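Local coordinates for protein CD8 alpha antigen (PDB 5EDX) that probably serves as a T-cell co-receptor, its immunoglobulin V-type domains pairing into an alpha-alpha homodimer that is thought to bind MHC class I molecules, at residues A[17-22]-A[76-81]; A[33-38]-A[50-55]; A[65-70]-A[83-88]. All blocks are in the same frame, centred on the assembly; numbering follows the deposited sequence.

Contact 1: residues A[17-22]-A[76-81]; sequences TVKLRC and NFYLIL
Val18, Leu20 and Cys22 pair with Leu81, Leu79 and Phe77 in an antiparallel ladder that joins the B and E strands of an immunoglobulin V-type sandwich. Each is a hydrogen-bonded pair, so six N-H...O bonds tie the strands; the straightest runs from Leu20 N to Leu79 O, 2.8 Å at 175°. The non-hydrogen-bonded pairs between them, Lys19 with Ile80 and Arg21 with Tyr78, bring alpha carbons close to carbonyl oxygens of the other strand, as at Tyr78 CA and Leu20 O, 3.2 Å apart.

On the face bearing Lys19, Arg21, Tyr78 and Ile80, the Tyr78 ring is the hub. The extended Lys19 chain brings its CE to 3.4 Å from Tyr78 CD1 and sets the ammonium over the ring in a cation-pi contact, NZ lying 4.8 Å from the ring centroid. Arg21 runs alongside the tyrosine and touches it with its aliphatic part, CG lying 3.4 Å from Tyr78 CE1. A bend at chi3 then swings the guanidinium to 70° from the ring plane, leaving a water to link Tyr78 OH and, weakly, Arg21 NH2.

The other face turns into the sandwich. Leu20 and Leu79 meet there through their methyl ends, and Tyr92 of strand 90-98 packs against both.

Second-shell partners steady both faces. Tyr71, on the neighbouring strand 68-73, stacks on Tyr78 and hydrogen-bonds Lys19 NZ, so one residue touches both members of the cation-pi pair and probably helps to position them. Cys22 is disulfide-bonded to Cys94, the canonical link between the two sheets. Its chi1 of 69° sets the sulfur between backbone N and carbonyl carbon, with SG 3.8 Å from Phe77 CB.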
loop_
_atom_site.group_PDB
_atom_site.type_symbol
_atom_site.label_atom_id
_atom_site.label_comp_id
_atom_site.label_asym_id
_atom_site.label_seq_id
_atom_site.Cartn_x
_atom_site.Cartn_y
_atom_site.Cartn_z
ATOM N N THR A 17 20.735 15.073 1.354
ATOM C CA THR A 17 19.359 15.352 1.750
ATOM C C THR A 17 18.460 15.239 0.525
ATOM O O THR A 17 18.706 15.895 -0.493
ATOM C CB THR A 17 19.239 16.758 2.357
ATOM O OG1 THR A 17 20.134 16.869 3.472
ATOM C CG2 THR A 17 17.807 17.039 2.815
ATOM N N VAL A 18 17.435 14.393 0.617
ATOM C CA VAL A 18 16.478 14.201 -0.470
ATOM C C VAL A 18 15.096 14.668 -0.022
ATOM O O VAL A 18 14.639 14.304 1.058
ATOM C CB VAL A 18 16.409 12.714 -0.890
ATOM C CG1 VAL A 18 15.343 12.492 -1.949
ATOM C CG2 VAL A 18 17.762 12.245 -1.397
ATOM N N LYS A 19 14.437 15.477 -0.846
ATOM C CA LYS A 19 13.104 15.974 -0.507
ATOM C C LYS A 19 12.097 15.565 -1.578
ATOM O O LYS A 19 12.272 15.880 -2.759
ATOM C CB LYS A 19 13.127 17.495 -0.336
ATOM C CG LYS A 19 11.775 18.110 0.017
ATOM C CD LYS A 19 11.975 19.525 0.540
ATOM C CE LYS A 19 10.673 20.129 1.028
ATOM N NZ LYS A 19 10.920 21.431 1.712
ATOM N N LEU A 20 11.057 14.848 -1.161
ATOM C CA LEU A 20 10.030 14.357 -2.071
ATOM C C LEU A 20 8.717 15.090 -1.833
ATOM O O LEU A 20 8.444 15.514 -0.715
ATOM C CB LEU A 20 9.804 12.864 -1.840
ATOM C CG LEU A 20 11.040 11.967 -1.875
ATOM C CD1 LEU A 20 10.628 10.520 -1.581
ATOM C CD2 LEU A 20 11.764 12.073 -3.213
ATOM N N ARG A 21 7.903 15.227 -2.877
ATOM C CA ARG A 21 6.630 15.935 -2.757
ATOM C C ARG A 21 5.487 15.161 -3.403
ATOM O O ARG A 21 5.632 14.628 -4.509
ATOM C CB ARG A 21 6.737 17.317 -3.410
ATOM C CG ARG A 21 5.512 18.208 -3.193
ATOM C CD ARG A 21 5.624 19.500 -4.000
ATOM N NE ARG A 21 5.576 19.227 -5.431
ATOM C CZ ARG A 21 6.620 19.303 -6.250
ATOM N NH1 ARG A 21 6.469 19.021 -7.537
ATOM N NH2 ARG A 21 7.809 19.670 -5.786
ATOM N N CYS A 22 4.356 15.085 -2.708
ATOM C CA CYS A 22 3.109 14.685 -3.353
ATOM C C CYS A 22 2.042 15.724 -3.052
ATOM O O CYS A 22 1.811 16.068 -1.900
ATOM C CB CYS A 22 2.660 13.266 -2.957
ATOM S SG CYS A 22 2.101 13.001 -1.252
ATOM N N ASN A 76 0.221 20.431 -0.342
ATOM C CA ASN A 76 1.457 19.692 -0.602
ATOM C C ASN A 76 1.942 18.917 0.614
ATOM O O ASN A 76 1.972 19.441 1.724
ATOM C CB ASN A 76 2.558 20.647 -1.045
ATOM C CG ASN A 76 2.246 21.319 -2.356
ATOM O OD1 ASN A 76 2.084 20.656 -3.378
ATOM N ND2 ASN A 76 2.163 22.647 -2.338
ATOM N N PHE A 77 2.338 17.668 0.387
ATOM C CA PHE A 77 2.921 16.839 1.432
ATOM C C PHE A 77 4.368 16.523 1.065
ATOM O O PHE A 77 4.677 16.244 -0.091
ATOM C CB PHE A 77 2.108 15.554 1.609
ATOM C CG PHE A 77 0.682 15.799 2.019
ATOM C CD1 PHE A 77 -0.298 16.043 1.067
ATOM C CD2 PHE A 77 0.329 15.813 3.360
ATOM C CE1 PHE A 77 -1.614 16.284 1.450
ATOM C CE2 PHE A 77 -0.971 16.043 3.752
ATOM C CZ PHE A 77 -1.952 16.283 2.796
ATOM N N TYR A 78 5.258 16.584 2.048
ATOM C CA TYR A 78 6.675 16.400 1.790
ATOM C C TYR A 78 7.259 15.319 2.673
ATOM O O TYR A 78 6.819 15.131 3.807
ATOM C CB TYR A 78 7.435 17.703 2.043
ATOM C CG TYR A 78 7.021 18.830 1.132
ATOM C CD1 TYR A 78 7.652 19.029 -0.087
ATOM C CD2 TYR A 78 5.997 19.693 1.490
ATOM C CE1 TYR A 78 7.272 20.068 -0.932
ATOM C CE2 TYR A 78 5.610 20.737 0.654
ATOM C CZ TYR A 78 6.254 20.915 -0.552
ATOM O OH TYR A 78 5.868 21.947 -1.385
ATOM N N LEU A 79 8.255 14.619 2.139
ATOM C CA LEU A 79 9.055 13.680 2.917
ATOM C C LEU A 79 10.505 14.083 2.731
ATOM O O LEU A 79 10.942 14.345 1.612
ATOM C CB LEU A 79 8.859 12.254 2.407
ATOM C CG LEU A 79 9.479 11.161 3.277
ATOM C CD1 LEU A 79 8.662 10.966 4.541
ATOM C CD2 LEU A 79 9.586 9.854 2.509
ATOM N N ILE A 80 11.255 14.137 3.825
ATOM C CA ILE A 80 12.653 14.518 3.736
ATOM C C ILE A 80 13.527 13.390 4.259
ATOM O O ILE A 80 13.383 12.968 5.399
ATOM C CB ILE A 80 12.948 15.794 4.539
ATOM C CG1 ILE A 80 12.185 16.990 3.953
ATOM C CG2 ILE A 80 14.446 16.076 4.533
ATOM C CD1 ILE A 80 10.798 17.155 4.506
ATOM N N LEU A 81 14.410 12.887 3.406
ATOM C CA LEU A 81 15.423 11.931 3.830
ATOM C C LEU A 81 16.656 12.781 4.123
ATOM O O LEU A 81 17.338 13.238 3.207
ATOM C CB LEU A 81 15.700 10.922 2.719
ATOM C CG LEU A 81 14.477 10.274 2.057
ATOM C CD1 LEU A 81 14.907 9.373 0.907
ATOM C CD2 LEU A 81 13.639 9.498 3.068
HETATM O O HOH W 1 7.992 22.296 -3.694
#

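Contact 2: residues A[33-38]-A[50-55]; sequences CSWLYQ and MYLSKT
Trp35 meets Met50 and Leu52 across the C-C' hairpin of the V-type domain, in which strand 33-38 and the 50-52 part of strand 47-52 run antiparallel, 156° between their directions. Three backbone bonds hold this part of the hairpin. Cys33 and Leu52 form a complete hydrogen-bonded pair, each N donating to the other's O, with Leu52 N 2.8 Å from Cys33 O. Farther along, Trp35 N gives to Met50 O at 2.9 Å, a more bent bond with an N-H...O angle of 145°. Between them, the Ser34-Tyr51 pair is non-hydrogen-bonded and its alpha carbons approach to 4.3 Å; Ser34 CA also lies 3.1 Å from Met50 O in a CA-H...O contact.

The apolar contacts gather at one edge of the indole. Leu52 CD1 sits in the plane of the Trp35 ring, 3.7 Å from Trp35 CD1, while Met50 runs beside the tryptophan and brings CG to 4.1 Å from the same Trp35 CD1. A Met-aromatic contact accompanies them: Met50 SD lies 5.4 Å from the centroid of the five-membered ring, approaching obliquely. Phe77 and Leu79 of the opposite sheet pack onto this face, and Cys33 and Trp35 touch Cys94 of the disulfide.

On the reverse face the contact is more polar. Ser34 OG approaches the edge of the Tyr51 ring, 3.6 Å from CD1. Ser34 packs on Leu102 of the second subunit and Tyr51 on Ser100 of that subunit, while Gln38 is hydrogen-bonded to Gln38 there.

The chemistry of the two faces therefore differs: indole, thioether and leucine methyl supply an apolar surface for the sandwich core, whereas serine and tyrosine bring hydroxyl groups to the side where the homodimer forms.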
loop_
_atom_site.group_PDB
_atom_site.type_symbol
_atom_site.label_atom_id
_atom_site.label_comp_id
_atom_site.label_asym_id
_atom_site.label_seq_id
_atom_site.Cartn_x
_atom_site.Cartn_y
_atom_site.Cartn_z
ATOM N N CYS A 33 -2.704 12.636 4.152
ATOM C CA CYS A 33 -1.867 11.824 3.298
ATOM C C CYS A 33 -0.909 11.005 4.154
ATOM O O CYS A 33 -0.392 11.492 5.157
ATOM C CB CYS A 33 -1.084 12.729 2.351
ATOM S SG CYS A 33 -0.287 11.872 0.989
ATOM N N SER A 34 -0.695 9.751 3.773
ATOM C CA SER A 34 0.262 8.906 4.469
ATOM C C SER A 34 1.431 8.609 3.549
ATOM O O SER A 34 1.235 8.269 2.389
ATOM C CB SER A 34 -0.393 7.595 4.895
ATOM O OG SER A 34 -1.400 7.828 5.858
ATOM N N TRP A 35 2.643 8.748 4.066
ATOM C CA TRP A 35 3.830 8.346 3.323
ATOM C C TRP A 35 4.114 6.867 3.574
ATOM O O TRP A 35 4.155 6.426 4.719
ATOM C CB TRP A 35 5.037 9.187 3.739
ATOM C CG TRP A 35 5.077 10.546 3.110
ATOM C CD1 TRP A 35 4.753 11.735 3.701
ATOM C CD2 TRP A 35 5.454 10.851 1.765
ATOM N NE1 TRP A 35 4.912 12.767 2.801
ATOM C CE2 TRP A 35 5.346 12.250 1.607
ATOM C CE3 TRP A 35 5.881 10.081 0.678
ATOM C CZ2 TRP A 35 5.649 12.887 0.408
ATOM C CZ3 TRP A 35 6.184 10.714 -0.509
ATOM C CH2 TRP A 35 6.063 12.105 -0.638
ATOM N N LEU A 36 4.302 6.123 2.489
ATOM C CA LEU A 36 4.612 4.700 2.536
ATOM C C LEU A 36 5.932 4.449 1.823
ATOM O O LEU A 36 6.380 5.254 1.013
ATOM C CB LEU A 36 3.509 3.887 1.858
ATOM C CG LEU A 36 2.087 4.119 2.371
ATOM C CD1 LEU A 36 1.092 3.298 1.547
ATOM C CD2 LEU A 36 1.986 3.770 3.855
ATOM N N TYR A 37 6.545 3.318 2.132
ATOM C CA TYR A 37 7.828 2.951 1.548
ATOM C C TYR A 37 7.804 1.477 1.177
ATOM O O TYR A 37 7.217 0.664 1.890
ATOM C CB TYR A 37 8.937 3.228 2.562
ATOM C CG TYR A 37 10.270 2.575 2.263
ATOM C CD1 TYR A 37 11.134 3.101 1.308
ATOM C CD2 TYR A 37 10.679 1.452 2.971
ATOM C CE1 TYR A 37 12.381 2.496 1.051
ATOM C CE2 TYR A 37 11.903 0.849 2.727
ATOM C CZ TYR A 37 12.751 1.375 1.771
ATOM O OH TYR A 37 13.968 0.763 1.543
ATOM N N GLN A 38 8.416 1.129 0.051
ATOM C CA GLN A 38 8.619 -0.284 -0.255
ATOM C C GLN A 38 10.083 -0.538 -0.568
ATOM O O GLN A 38 10.714 0.239 -1.281
ATOM C CB GLN A 38 7.735 -0.757 -1.409
ATOM C CG GLN A 38 7.793 -2.277 -1.593
ATOM C CD GLN A 38 6.985 -2.775 -2.777
ATOM O OE1 GLN A 38 7.015 -2.182 -3.852
ATOM N NE2 GLN A 38 6.277 -3.886 -2.589
ATOM N N MET A 50 4.449 7.760 7.976
ATOM C CA MET A 50 3.720 8.760 8.759
ATOM C C MET A 50 2.409 9.167 8.117
ATOM O O MET A 50 2.203 8.993 6.915
ATOM C CB MET A 50 4.578 10.007 8.960
ATOM C CG MET A 50 4.847 10.759 7.673
ATOM S SD MET A 50 6.130 12.016 7.851
ATOM C CE MET A 50 7.600 11.007 8.073
ATOM N N TYR A 51 1.529 9.719 8.944
ATOM C CA TYR A 51 0.245 10.240 8.511
ATOM C C TYR A 51 0.305 11.742 8.743
ATOM O O TYR A 51 0.737 12.193 9.806
ATOM C CB TYR A 51 -0.864 9.591 9.338
ATOM C CG TYR A 51 -2.235 10.235 9.224
ATOM C CD1 TYR A 51 -3.182 9.750 8.331
ATOM C CD2 TYR A 51 -2.594 11.301 10.045
ATOM C CE1 TYR A 51 -4.439 10.318 8.240
ATOM C CE2 TYR A 51 -3.855 11.881 9.958
ATOM C CZ TYR A 51 -4.770 11.383 9.053
ATOM O OH TYR A 51 -6.026 11.948 8.962
ATOM N N LEU A 52 -0.093 12.516 7.734
ATOM C CA LEU A 52 -0.049 13.971 7.814
ATOM C C LEU A 52 -1.421 14.576 7.537
ATOM O O LEU A 52 -2.097 14.193 6.587
ATOM C CB LEU A 52 0.957 14.530 6.809
ATOM C CG LEU A 52 2.407 14.065 6.976
ATOM C CD1 LEU A 52 3.220 14.428 5.744
ATOM C CD2 LEU A 52 3.032 14.662 8.239
ATOM N N SER A 53 -1.825 15.520 8.375
ATOM C CA SER A 53 -3.069 16.255 8.162
ATOM C C SER A 53 -2.976 17.560 8.926
ATOM O O SER A 53 -2.077 17.736 9.744
ATOM C CB SER A 53 -4.274 15.455 8.660
ATOM O OG SER A 53 -4.328 15.433 10.080
ATOM N N LYS A 54 -3.906 18.473 8.665
ATOM C CA LYS A 54 -3.908 19.757 9.352
ATOM C C LYS A 54 -3.904 19.586 10.874
ATOM O O LYS A 54 -3.161 20.267 11.580
ATOM C CB LYS A 54 -5.126 20.576 8.913
ATOM C CG LYS A 54 -5.276 21.904 9.638
ATOM C CD LYS A 54 -6.486 22.683 9.113
ATOM C CE LYS A 54 -6.714 23.946 9.932
ATOM N NZ LYS A 54 -7.949 24.679 9.524
ATOM N N THR A 55 -4.721 18.663 11.372
ATOM C CA THR A 55 -4.991 18.575 12.806
ATOM C C THR A 55 -4.180 17.515 13.534
ATOM O O THR A 55 -4.243 17.408 14.756
ATOM C CB THR A 55 -6.489 18.313 13.080
ATOM O OG1 THR A 55 -6.865 17.041 12.535
ATOM C CG2 THR A 55 -7.339 19.395 12.452
#

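Contact 3: residues A[65-70]-A[83-88]; sequences TRYISG and RFREED
The Tyr67 ring and the Arg85 guanidinium lie nearly parallel, their planes 5° apart and their centres 4.4 Å apart. The overlap is offset: Tyr67 CB sits over the middle of the guanidinium, 3.5 Å from Arg85 CZ, while Arg85 CD rests over the ring near its rim in a CH-pi contact. At the guanidinium edge Ile68 CD1 lies in plane, 3.6 Å from NH2. The tyrosine edge faces the backbone of Arg83, whose O is 3.8 Å from Tyr67 CD1.

Asp88 holds this cation side-on. Arg85 NE donates to Asp88 OD1 at 175°, and NH2 forms a salt bridge to OD2 on its syn lone pair. The bend at chi3 of Arg85 (-66°) folds the chain, letting the guanidinium reach the carboxylate three residues on. OD1 also accepts from Arg85 N at 2.9 Å, and Asp88 N returns a bond to Arg85 O, closing a turn in the loop joining strands 76-81 and 90-98.

Two waters span the segments. One donates to Tyr67 O and Asp88 OD1 and accepts from Arg83 N; the other lies between Tyr67 OH and Arg83 NH1, 3.0 Å from the latter. Asp88 O is bonded to Tyr92 OH, the tyrosine corner.

Asp88 is the E-F loop aspartate that in many V-set domains pairs with an arginine opening strand D; here its partner is Arg85 of its own loop, and Arg66 is salt-bridged to Asp64. Because NE and NH2 of Arg85 each bond one oxygen of Asp88, the guanidinium is held against rotation and presents a flat cationic face to Tyr67.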
loop_
_atom_site.group_PDB
_atom_site.type_symbol
_atom_site.label_atom_id
_atom_site.label_comp_id
_atom_site.label_asym_id
_atom_site.label_seq_id
_atom_site.Cartn_x
_atom_site.Cartn_y
_atom_site.Cartn_z
ATOM N N THR A 65 13.107 9.908 13.297
ATOM C CA THR A 65 12.775 11.163 12.631
ATOM C C THR A 65 13.963 12.105 12.462
ATOM O O THR A 65 13.832 13.183 11.888
ATOM C CB THR A 65 11.592 11.896 13.312
ATOM O OG1 THR A 65 11.891 12.126 14.692
ATOM C CG2 THR A 65 10.324 11.057 13.211
ATOM N N ARG A 66 15.126 11.690 12.956
ATOM C CA ARG A 66 16.361 12.407 12.677
ATOM C C ARG A 66 16.767 12.181 11.225
ATOM O O ARG A 66 17.454 13.011 10.635
ATOM C CB ARG A 66 17.485 11.933 13.608
ATOM C CG ARG A 66 17.257 12.272 15.076
ATOM C CD ARG A 66 18.290 11.597 15.966
ATOM N NE ARG A 66 18.249 10.143 15.849
ATOM C CZ ARG A 66 18.943 9.308 16.621
ATOM N NH1 ARG A 66 19.733 9.783 17.574
ATOM N NH2 ARG A 66 18.841 7.998 16.441
ATOM N N TYR A 67 16.342 11.050 10.662
ATOM C CA TYR A 67 16.691 10.692 9.291
ATOM C C TYR A 67 15.526 10.836 8.316
ATOM O O TYR A 67 15.737 11.107 7.142
ATOM C CB TYR A 67 17.210 9.258 9.231
ATOM C CG TYR A 67 18.569 9.107 9.861
ATOM C CD1 TYR A 67 19.719 9.413 9.143
ATOM C CD2 TYR A 67 18.704 8.677 11.172
ATOM C CE1 TYR A 67 20.976 9.284 9.716
ATOM C CE2 TYR A 67 19.957 8.547 11.755
ATOM C CZ TYR A 67 21.082 8.851 11.022
ATOM O OH TYR A 67 22.328 8.725 11.597
ATOM N N ILE A 68 14.309 10.610 8.797
ATOM C CA ILE A 68 13.126 10.696 7.941
ATOM C C ILE A 68 12.048 11.521 8.621
ATOM O O ILE A 68 11.546 11.141 9.676
ATOM C CB ILE A 68 12.538 9.304 7.632
ATOM C CG1 ILE A 68 13.575 8.436 6.913
ATOM C CG2 ILE A 68 11.247 9.444 6.807
ATOM C CD1 ILE A 68 13.074 7.061 6.530
ATOM N N SER A 69 11.698 12.657 8.027
ATOM C CA SER A 69 10.598 13.458 8.561
ATOM C C SER A 69 9.696 13.905 7.418
ATOM O O SER A 69 9.992 13.656 6.250
ATOM C CB SER A 69 11.127 14.665 9.337
ATOM O OG SER A 69 11.720 15.613 8.465
ATOM N N GLY A 70 8.590 14.557 7.749
ATOM C CA GLY A 70 7.704 15.044 6.712
ATOM C C GLY A 70 6.776 16.112 7.235
ATOM O O GLY A 70 6.673 16.308 8.447
ATOM N N ARG A 83 19.687 12.447 5.659
ATOM C CA ARG A 83 21.075 12.029 5.587
ATOM C C ARG A 83 21.066 10.643 4.966
ATOM O O ARG A 83 21.159 9.629 5.661
ATOM C CB ARG A 83 21.668 11.989 7.002
ATOM C CG ARG A 83 23.118 12.427 7.104
ATOM C CD ARG A 83 23.526 12.632 8.563
ATOM N NE ARG A 83 23.501 14.037 8.962
ATOM C CZ ARG A 83 23.672 14.464 10.210
ATOM N NH1 ARG A 83 23.866 13.593 11.194
ATOM N NH2 ARG A 83 23.642 15.761 10.482
ATOM N N PHE A 84 20.943 10.615 3.643
ATOM C CA PHE A 84 20.559 9.414 2.906
ATOM C C PHE A 84 21.400 8.196 3.277
ATOM O O PHE A 84 22.628 8.208 3.156
ATOM C CB PHE A 84 20.606 9.693 1.398
ATOM C CG PHE A 84 19.998 8.607 0.553
ATOM C CD1 PHE A 84 18.629 8.398 0.554
ATOM C CD2 PHE A 84 20.790 7.817 -0.264
ATOM C CE1 PHE A 84 18.065 7.410 -0.223
ATOM C CE2 PHE A 84 20.226 6.823 -1.051
ATOM C CZ PHE A 84 18.865 6.616 -1.027
ATOM N N ARG A 85 20.726 7.150 3.739
ATOM C CA ARG A 85 21.393 5.910 4.115
ATOM C C ARG A 85 21.276 4.884 2.989
ATOM O O ARG A 85 20.374 4.959 2.149
ATOM C CB ARG A 85 20.784 5.370 5.412
ATOM C CG ARG A 85 20.906 6.340 6.592
ATOM C CD ARG A 85 19.970 5.980 7.754
ATOM N NE ARG A 85 18.562 6.129 7.396
ATOM C CZ ARG A 85 17.544 5.917 8.225
ATOM N NH1 ARG A 85 17.765 5.553 9.482
ATOM N NH2 ARG A 85 16.300 6.067 7.801
ATOM N N GLU A 86 22.191 3.922 2.967
ATOM C CA GLU A 86 22.157 2.885 1.945
ATOM C C GLU A 86 20.809 2.169 1.978
ATOM O O GLU A 86 20.227 1.850 0.938
ATOM C CB GLU A 86 23.297 1.895 2.176
ATOM C CG GLU A 86 23.415 0.843 1.094
ATOM C CD GLU A 86 24.733 0.103 1.154
ATOM O OE1 GLU A 86 25.490 0.318 2.124
ATOM O OE2 GLU A 86 25.014 -0.689 0.232
ATOM N N GLU A 87 20.308 1.944 3.187
ATOM C CA GLU A 87 19.039 1.264 3.379
ATOM C C GLU A 87 17.819 2.174 3.141
ATOM O O GLU A 87 16.686 1.710 3.215
ATOM C CB GLU A 87 18.975 0.630 4.774
ATOM C CG GLU A 87 19.029 1.618 5.934
ATOM C CD GLU A 87 20.446 1.937 6.384
ATOM O OE1 GLU A 87 21.408 1.681 5.622
ATOM O OE2 GLU A 87 20.598 2.453 7.512
ATOM N N ASP A 88 18.054 3.456 2.860
ATOM C CA ASP A 88 16.966 4.365 2.472
ATOM C C ASP A 88 16.601 4.204 0.993
ATOM O O ASP A 88 15.606 4.759 0.528
ATOM C CB ASP A 88 17.330 5.833 2.744
ATOM C CG ASP A 88 17.256 6.201 4.219
ATOM O OD1 ASP A 88 17.999 7.117 4.637
ATOM O OD2 ASP A 88 16.460 5.586 4.955
HETATM O O HOH W 2 17.809 9.882 5.521
HETATM O O HOH W 3 24.430 10.683 11.299
#

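How the contacts relate
All three contacts belong to one V-type sandwich. Contact 1 lies in the sheet of strands 3-5, 18-24, 76-81 and 68-73, contact 2 in the opposing sheet, and their centres are about 11 Å apart across the core. There Phe77 CD2 meets Cys33 CB at 3.5 Å. Contact 3, about 11 Å from contact 1 centre to centre, lies at an end of the sandwich; strand 68-73, beginning in 65-70, neighbours 76-81. The centres of contacts 2 and 3 are about 15 Å apart. Along the chain, 33-38 and 50-55 fall between the segments of contact 1, whereas 65-70 and 83-88 alternate with them. The dimer-facing sheet is thus backed by the outer one.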